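PDB 5EYN: fructokinase from Vibrio cholerae serotype O1, which catalyses the ATP-dependent phosphorylation of D-fructose and belongs to the PfkB family of carbohydrate kinases. Local coordinates for residues L40-A48 with F72-L80; D122-F133 with A147-A158. All coordinates share one frame; numbering follows the deposited sequence.

Contact 1. Residues L40-A48 with F72-L80. With FRU (beta-D-fructofuranose), chain B.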
# COMPACT_ATOMS: atom_id res chain seq x y z
N LEU A 40 7.15 11.33 -0.49
CA LEU A 40 6.48 12.10 0.54
C LEU A 40 5.27 11.33 0.97
O LEU A 40 4.56 10.78 0.13
CB LEU A 40 6.01 13.43 -0.03
CG LEU A 40 7.06 14.52 -0.17
CD1 LEU A 40 6.53 15.62 -1.06
CD2 LEU A 40 7.43 15.06 1.21
N LYS A 41 5.01 11.32 2.27
CA LYS A 41 3.81 10.73 2.83
C LYS A 41 2.78 11.86 2.93
O LYS A 41 2.81 12.64 3.86
CB LYS A 41 4.09 10.17 4.22
CG LYS A 41 2.89 9.52 4.86
CD LYS A 41 3.15 9.09 6.29
CE LYS A 41 2.99 10.22 7.26
NZ LYS A 41 3.40 9.76 8.61
N CYS A 42 1.90 11.96 1.95
CA CYS A 42 0.97 13.09 1.86
C CYS A 42 -0.47 12.66 2.17
O CYS A 42 -0.98 11.66 1.62
CB CYS A 42 0.99 13.68 0.46
SG CYS A 42 2.55 14.48 0.08
N PRO A 43 -1.14 13.39 3.05
CA PRO A 43 -2.56 13.09 3.26
C PRO A 43 -3.34 13.43 2.02
O PRO A 43 -3.08 14.44 1.35
CB PRO A 43 -2.93 14.00 4.42
CG PRO A 43 -1.97 15.17 4.31
CD PRO A 43 -0.69 14.59 3.80
N GLY A 44 -4.33 12.62 1.71
CA GLY A 44 -5.10 12.80 0.51
C GLY A 44 -6.42 12.06 0.59
O GLY A 44 -6.93 11.76 1.67
N GLY A 45 -6.97 11.81 -0.59
CA GLY A 45 -8.29 11.22 -0.72
C GLY A 45 -9.28 12.33 -1.00
O GLY A 45 -9.47 13.22 -0.19
N ALA A 46 -9.93 12.29 -2.16
CA ALA A 46 -10.69 13.44 -2.63
C ALA A 46 -11.66 14.03 -1.61
O ALA A 46 -11.63 15.22 -1.37
CB ALA A 46 -11.40 13.15 -3.94
N PRO A 47 -12.54 13.21 -0.99
CA PRO A 47 -13.45 13.86 -0.04
C PRO A 47 -12.73 14.43 1.19
O PRO A 47 -13.18 15.43 1.76
CB PRO A 47 -14.43 12.74 0.33
CG PRO A 47 -13.74 11.51 -0.01
CD PRO A 47 -12.84 11.78 -1.16
N ALA A 48 -11.63 13.82 1.60
CA ALA A 48 -10.84 14.38 2.71
C ALA A 48 -10.22 15.71 2.29
O ALA A 48 -10.20 16.68 3.06
CB ALA A 48 -9.77 13.39 3.14
N PHE A 72 -1.54 4.51 8.68
CA PHE A 72 -2.03 5.45 7.69
C PHE A 72 -3.42 5.97 8.06
O PHE A 72 -3.72 7.17 7.89
CB PHE A 72 -2.03 4.84 6.29
CG PHE A 72 -0.67 4.74 5.66
CD1 PHE A 72 0.48 5.16 6.32
CD2 PHE A 72 -0.55 4.25 4.38
CE1 PHE A 72 1.71 5.07 5.70
CE2 PHE A 72 0.67 4.15 3.76
CZ PHE A 72 1.81 4.56 4.43
N GLY A 73 -4.26 5.10 8.60
CA GLY A 73 -5.58 5.52 9.01
C GLY A 73 -5.51 6.48 10.17
O GLY A 73 -6.25 7.47 10.21
N ARG A 74 -4.61 6.20 11.11
CA ARG A 74 -4.44 7.09 12.25
C ARG A 74 -3.85 8.42 11.80
O ARG A 74 -4.19 9.46 12.34
CB ARG A 74 -3.58 6.43 13.32
CG ARG A 74 -4.31 5.31 14.03
CD ARG A 74 -3.52 4.78 15.21
NE ARG A 74 -2.45 3.89 14.79
CZ ARG A 74 -2.62 2.60 14.50
NH1 ARG A 74 -3.82 2.04 14.59
NH2 ARG A 74 -1.58 1.87 14.12
N PHE A 75 -2.98 8.38 10.79
CA PHE A 75 -2.41 9.60 10.23
C PHE A 75 -3.51 10.44 9.59
O PHE A 75 -3.50 11.66 9.70
CB PHE A 75 -1.34 9.23 9.21
CG PHE A 75 -0.81 10.39 8.42
CD1 PHE A 75 -0.01 11.36 9.01
CD2 PHE A 75 -1.08 10.49 7.07
CE1 PHE A 75 0.49 12.40 8.26
CE2 PHE A 75 -0.56 11.53 6.32
CZ PHE A 75 0.22 12.48 6.92
N MET A 76 -4.47 9.80 8.93
CA MET A 76 -5.56 10.56 8.33
C MET A 76 -6.51 11.13 9.39
O MET A 76 -6.98 12.27 9.26
CB MET A 76 -6.33 9.75 7.27
CG MET A 76 -5.46 9.46 6.04
SD MET A 76 -4.66 10.93 5.35
CE MET A 76 -6.05 11.90 4.87
N GLN A 77 -6.78 10.36 10.44
CA GLN A 77 -7.53 10.91 11.57
C GLN A 77 -6.82 12.13 12.14
O GLN A 77 -7.45 13.15 12.42
CB GLN A 77 -7.70 9.86 12.66
CG GLN A 77 -8.45 10.35 13.89
CD GLN A 77 -8.46 9.32 15.01
OE1 GLN A 77 -7.44 8.68 15.30
NE2 GLN A 77 -9.62 9.15 15.64
N GLN A 78 -5.52 12.00 12.35
CA GLN A 78 -4.73 13.11 12.91
C GLN A 78 -4.79 14.33 12.00
O GLN A 78 -4.90 15.47 12.46
CB GLN A 78 -3.27 12.69 13.10
CG GLN A 78 -2.42 13.74 13.83
CD GLN A 78 -2.95 14.00 15.22
OE1 GLN A 78 -3.05 13.08 16.03
NE2 GLN A 78 -3.30 15.24 15.50
N THR A 79 -4.70 14.09 10.70
CA THR A 79 -4.73 15.17 9.73
C THR A 79 -6.06 15.91 9.80
O THR A 79 -6.10 17.14 9.88
CB THR A 79 -4.49 14.65 8.30
OG1 THR A 79 -3.17 14.08 8.19
CG2 THR A 79 -4.64 15.76 7.27
N LEU A 80 -7.17 15.18 9.76
CA LEU A 80 -8.47 15.83 9.84
C LEU A 80 -8.62 16.60 11.16
O LEU A 80 -9.16 17.71 11.18
CB LEU A 80 -9.60 14.82 9.67
CG LEU A 80 -9.65 14.18 8.29
CD1 LEU A 80 -10.84 13.26 8.23
CD2 LEU A 80 -9.71 15.18 7.16
C1 FRU B . -8.55 9.26 -4.74
C2 FRU B . -7.45 10.21 -5.17
C3 FRU B . -6.36 10.51 -4.16
C4 FRU B . -6.04 11.96 -4.35
C5 FRU B . -7.34 12.49 -4.85
C6 FRU B . -7.21 13.64 -5.81
O1 FRU B . -9.33 9.80 -3.72
O2 FRU B . -6.88 9.66 -6.32
O3 FRU B . -5.31 9.62 -4.39
O4 FRU B . -5.68 12.61 -3.19
O5 FRU B . -8.06 11.43 -5.47
O6 FRU B . -8.47 14.08 -6.26
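Lys41 lies over one face of the Phe75 ring, where strand 38-44 of the small lid-like sheet of this ribokinase-type fold meets helix 71-82. Its CE stands 3.5 Å from the centroid of the Phe75 ring, a CH-pi contact close to the ring normal. The NZ of Lys41 follows at 4.2 Å from the same centroid and adds a cation-pi contact. The bend at chi3 of Lys41 (83°) brings the end of the chain across the ring. Thr79 OG1 lies over the opposite face; it donates to Phe75 O, the carbonyl one helical turn back, which holds it there. The edge of the ring meets the backbone at Cys42 and Pro43. Further along, Pro43 CB packs 3.6 Å from Met76 SD and 3.8 Å from Thr79 CG2. Met76 is folded at chi2 and chi3, which brings CE to 3.3 Å from Gly44 O. Beyond that peptide the chain turns into helix 46-56, with Gly45 at the N-cap, and binds fructose. Asp26, Asp30, Asn49, Arg176 and Asp266 also bind the sugar. Near Lys41, Tyr39 of the second subunit packs on both Lys41 and Phe72. Gly45 N donates to fructose O4 at 3.0 Å, and Ala46 N donates to O1 at 3.0 Å.

Contact 2. Residues D122-F133 with A147-A158; sequences DQFLQLSDIPSF and ANQPSRSSTFAA
Gln123 bends back at chi2 (-63°) and brings OE1 to Asn148. Asn148 ND2 donates to Gln123 OE1 at 2.8 Å, with the two amide planes almost perpendicular. The other end of the Gln123 amide is held too, since NE2 donates to Ile144 O and to Asp122 OD1; Asp122 OD2 is hydrogen-bonded to Ser120 OG. This should fix the amide's rotation. Gln123 O accepts from Ser151 N at 3.0 Å, from above the carbonyl plane, near the start of helix 151-165. A cis peptide bond precedes Pro150, whose ring packs against Phe124. Ser154 OG stands beside its own backbone N (chi1 -64°). It lies 2.7 Å from Leu125 O and 3.1 Å from Pro150 O, and its one proton could serve either. Leu125 turns CG away from its backbone N (chi1 -174°), and CD2 reaches Thr155 OG1 at 3.6 Å. Leu127 CD2 presses on Ala157 CB at 3.4 Å, a tight fit. Ile130 CD1 lies 3.8 Å from Ala158 CB, and the Phe133 ring edge meets Ala158 O. The 122-133 loop thus follows helix 151-165. It also meets strands 61-68 and 86-93, where Asp129 forms a salt bridge with Arg66 and Pro131 packs on Phe64 and His89.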
# COMPACT_ATOMS: atom_id res chain seq x y z
N ASP A 122 -12.60 2.10 3.25
CA ASP A 122 -13.72 2.97 2.89
C ASP A 122 -14.76 2.24 2.05
O ASP A 122 -15.92 2.64 2.05
CB ASP A 122 -13.20 4.21 2.14
CG ASP A 122 -12.26 3.85 1.02
OD1 ASP A 122 -12.70 3.83 -0.14
OD2 ASP A 122 -11.08 3.54 1.31
N GLN A 123 -14.35 1.20 1.34
CA GLN A 123 -15.28 0.42 0.53
C GLN A 123 -16.27 -0.39 1.36
O GLN A 123 -17.24 -0.94 0.83
CB GLN A 123 -14.51 -0.50 -0.43
CG GLN A 123 -13.67 0.26 -1.43
CD GLN A 123 -14.52 1.12 -2.33
OE1 GLN A 123 -15.18 0.60 -3.21
NE2 GLN A 123 -14.50 2.43 -2.12
N PHE A 124 -16.04 -0.42 2.67
CA PHE A 124 -16.88 -1.17 3.59
C PHE A 124 -17.78 -0.29 4.46
O PHE A 124 -18.32 -0.75 5.47
CB PHE A 124 -16.01 -2.11 4.41
CG PHE A 124 -15.35 -3.14 3.56
CD1 PHE A 124 -14.11 -2.91 2.98
CD2 PHE A 124 -16.00 -4.33 3.26
CE1 PHE A 124 -13.53 -3.84 2.16
CE2 PHE A 124 -15.43 -5.26 2.44
CZ PHE A 124 -14.19 -5.02 1.90
N LEU A 125 -17.97 0.95 4.04
CA LEU A 125 -18.95 1.84 4.65
C LEU A 125 -20.30 1.12 4.78
O LEU A 125 -20.83 0.59 3.81
CB LEU A 125 -19.12 3.10 3.81
CG LEU A 125 -20.02 4.17 4.42
CD1 LEU A 125 -19.26 4.95 5.46
CD2 LEU A 125 -20.56 5.10 3.35
N GLN A 126 -20.85 1.14 5.99
CA GLN A 126 -22.14 0.52 6.28
C GLN A 126 -23.23 1.56 6.49
O GLN A 126 -22.96 2.74 6.74
CB GLN A 126 -22.04 -0.33 7.55
CG GLN A 126 -21.03 -1.45 7.46
CD GLN A 126 -20.92 -2.25 8.74
OE1 GLN A 126 -21.64 -2.01 9.71
NE2 GLN A 126 -20.00 -3.20 8.76
N LEU A 127 -24.48 1.12 6.43
CA LEU A 127 -25.60 2.03 6.65
C LEU A 127 -25.52 2.69 8.02
O LEU A 127 -25.85 3.87 8.17
CB LEU A 127 -26.93 1.30 6.50
CG LEU A 127 -27.26 0.87 5.08
CD1 LEU A 127 -28.49 -0.03 5.10
CD2 LEU A 127 -27.49 2.09 4.20
N SER A 128 -25.05 1.96 9.01
CA SER A 128 -24.99 2.51 10.36
C SER A 128 -23.86 3.53 10.54
O SER A 128 -23.79 4.17 11.58
CB SER A 128 -24.83 1.38 11.39
OG SER A 128 -23.63 0.65 11.16
N ASP A 129 -22.99 3.68 9.54
CA ASP A 129 -21.95 4.69 9.61
C ASP A 129 -22.46 6.08 9.25
O ASP A 129 -21.77 7.07 9.46
CB ASP A 129 -20.80 4.35 8.65
CG ASP A 129 -20.07 3.07 9.02
OD1 ASP A 129 -19.47 2.49 8.10
OD2 ASP A 129 -20.06 2.67 10.20
N ILE A 130 -23.66 6.16 8.69
CA ILE A 130 -24.16 7.44 8.22
C ILE A 130 -24.65 8.25 9.42
O ILE A 130 -25.42 7.74 10.22
CB ILE A 130 -25.33 7.24 7.24
CG1 ILE A 130 -24.89 6.40 6.04
CG2 ILE A 130 -25.87 8.59 6.79
CD1 ILE A 130 -26.06 5.90 5.21
N PRO A 131 -24.21 9.50 9.56
CA PRO A 131 -24.62 10.35 10.68
C PRO A 131 -25.95 11.03 10.42
O PRO A 131 -26.50 10.95 9.32
CB PRO A 131 -23.51 11.39 10.76
CG PRO A 131 -23.06 11.53 9.37
CD PRO A 131 -23.19 10.17 8.73
N SER A 132 -26.49 11.66 11.44
CA SER A 132 -27.75 12.36 11.30
C SER A 132 -27.53 13.64 10.51
O SER A 132 -26.59 14.39 10.77
CB SER A 132 -28.34 12.67 12.67
OG SER A 132 -27.50 13.58 13.36
N PHE A 133 -28.41 13.86 9.53
CA PHE A 133 -28.35 15.02 8.67
C PHE A 133 -29.48 15.98 9.04
O PHE A 133 -30.48 15.58 9.63
CB PHE A 133 -28.53 14.62 7.21
CG PHE A 133 -27.44 13.74 6.65
CD1 PHE A 133 -26.12 13.88 7.04
CD2 PHE A 133 -27.76 12.78 5.71
CE1 PHE A 133 -25.14 13.07 6.48
CE2 PHE A 133 -26.79 11.99 5.16
CZ PHE A 133 -25.48 12.12 5.55
N ALA A 147 -17.77 2.61 -5.86
CA ALA A 147 -17.09 1.60 -6.66
C ALA A 147 -17.48 0.17 -6.33
O ALA A 147 -17.62 -0.64 -7.24
CB ALA A 147 -15.56 1.78 -6.59
N ASN A 148 -17.58 -0.15 -5.04
CA ASN A 148 -17.88 -1.51 -4.63
C ASN A 148 -18.85 -1.50 -3.47
O ASN A 148 -19.01 -0.49 -2.81
CB ASN A 148 -16.62 -2.25 -4.21
CG ASN A 148 -15.58 -2.26 -5.29
OD1 ASN A 148 -15.64 -3.04 -6.24
ND2 ASN A 148 -14.60 -1.39 -5.15
N GLN A 149 -19.51 -2.63 -3.26
CA GLN A 149 -20.34 -2.79 -2.09
C GLN A 149 -19.51 -3.17 -0.88
O GLN A 149 -18.48 -3.82 -1.03
CB GLN A 149 -21.36 -3.91 -2.33
CG GLN A 149 -22.27 -3.67 -3.51
CD GLN A 149 -23.23 -2.51 -3.29
OE1 GLN A 149 -23.24 -1.87 -2.23
NE2 GLN A 149 -24.00 -2.21 -4.31
N PRO A 150 -19.97 -2.83 0.33
CA PRO A 150 -21.24 -2.16 0.63
C PRO A 150 -21.22 -0.64 0.50
O PRO A 150 -22.26 0.00 0.65
CB PRO A 150 -21.49 -2.55 2.10
CG PRO A 150 -20.10 -2.67 2.67
CD PRO A 150 -19.30 -3.30 1.56
N SER A 151 -20.06 -0.04 0.27
CA SER A 151 -20.01 1.41 0.24
C SER A 151 -20.96 2.00 -0.79
O SER A 151 -21.58 3.02 -0.55
CB SER A 151 -18.59 1.90 0.00
OG SER A 151 -18.57 3.32 -0.08
N ARG A 152 -21.09 1.35 -1.94
CA ARG A 152 -21.93 1.89 -3.00
C ARG A 152 -23.37 2.06 -2.52
O ARG A 152 -23.91 3.15 -2.55
CB ARG A 152 -21.86 0.98 -4.24
CG ARG A 152 -22.79 1.45 -5.37
CD ARG A 152 -22.90 0.45 -6.51
NE ARG A 152 -21.61 0.08 -7.09
CZ ARG A 152 -21.47 -0.82 -8.05
NH1 ARG A 152 -22.53 -1.47 -8.51
NH2 ARG A 152 -20.29 -1.12 -8.55
N SER A 153 -23.97 0.99 -2.03
CA SER A 153 -25.33 1.07 -1.53
C SER A 153 -25.43 1.97 -0.30
O SER A 153 -26.42 2.68 -0.14
CB SER A 153 -25.93 -0.31 -1.28
OG SER A 153 -25.18 -1.09 -0.37
N SER A 154 -24.43 1.95 0.57
CA SER A 154 -24.48 2.82 1.75
C SER A 154 -24.46 4.29 1.36
O SER A 154 -25.15 5.11 1.95
CB SER A 154 -23.32 2.53 2.70
OG SER A 154 -23.40 1.23 3.22
N THR A 155 -23.68 4.62 0.35
CA THR A 155 -23.52 5.99 -0.07
C THR A 155 -24.78 6.45 -0.79
O THR A 155 -25.24 7.56 -0.59
CB THR A 155 -22.26 6.13 -0.95
OG1 THR A 155 -21.11 5.79 -0.18
CG2 THR A 155 -22.14 7.52 -1.45
N PHE A 156 -25.35 5.60 -1.63
CA PHE A 156 -26.64 5.96 -2.22
C PHE A 156 -27.72 6.18 -1.15
O PHE A 156 -28.57 7.06 -1.29
CB PHE A 156 -27.11 4.93 -3.25
CG PHE A 156 -26.49 5.11 -4.60
CD1 PHE A 156 -26.74 6.25 -5.34
CD2 PHE A 156 -25.69 4.13 -5.16
CE1 PHE A 156 -26.19 6.40 -6.60
CE2 PHE A 156 -25.14 4.29 -6.40
CZ PHE A 156 -25.38 5.42 -7.13
N ALA A 157 -27.69 5.40 -0.07
CA ALA A 157 -28.65 5.60 1.01
C ALA A 157 -28.38 6.94 1.69
O ALA A 157 -29.32 7.66 2.00
CB ALA A 157 -28.57 4.46 2.02
N ALA A 158 -27.12 7.28 1.90
CA ALA A 158 -26.78 8.56 2.50
C ALA A 158 -27.30 9.70 1.64
O ALA A 158 -27.87 10.65 2.15
CB ALA A 158 -25.29 8.69 2.71

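From the N terminus, contact 1 comes first. It closes a short loop in which the chain leaves strand 38-44, runs through helix 46-56 and strand 61-68, and returns as helix 71-82. It ties the small four-stranded sheet to the main nine-stranded sheet, through helix 71-82, beside the fructose. Contact 2 opens only after contact 1 has closed, so the two are in series and neither nest nor cross. Its loop is shorter and holds strand 138-142, joining the segment before that strand to the helix after it. The centres lie 20 Å apart, and the segments do not touch. Strand 61-68 links them: its Phe63 meets Ala48 and Leu80, while its Phe64 meets Pro131 and Ala158.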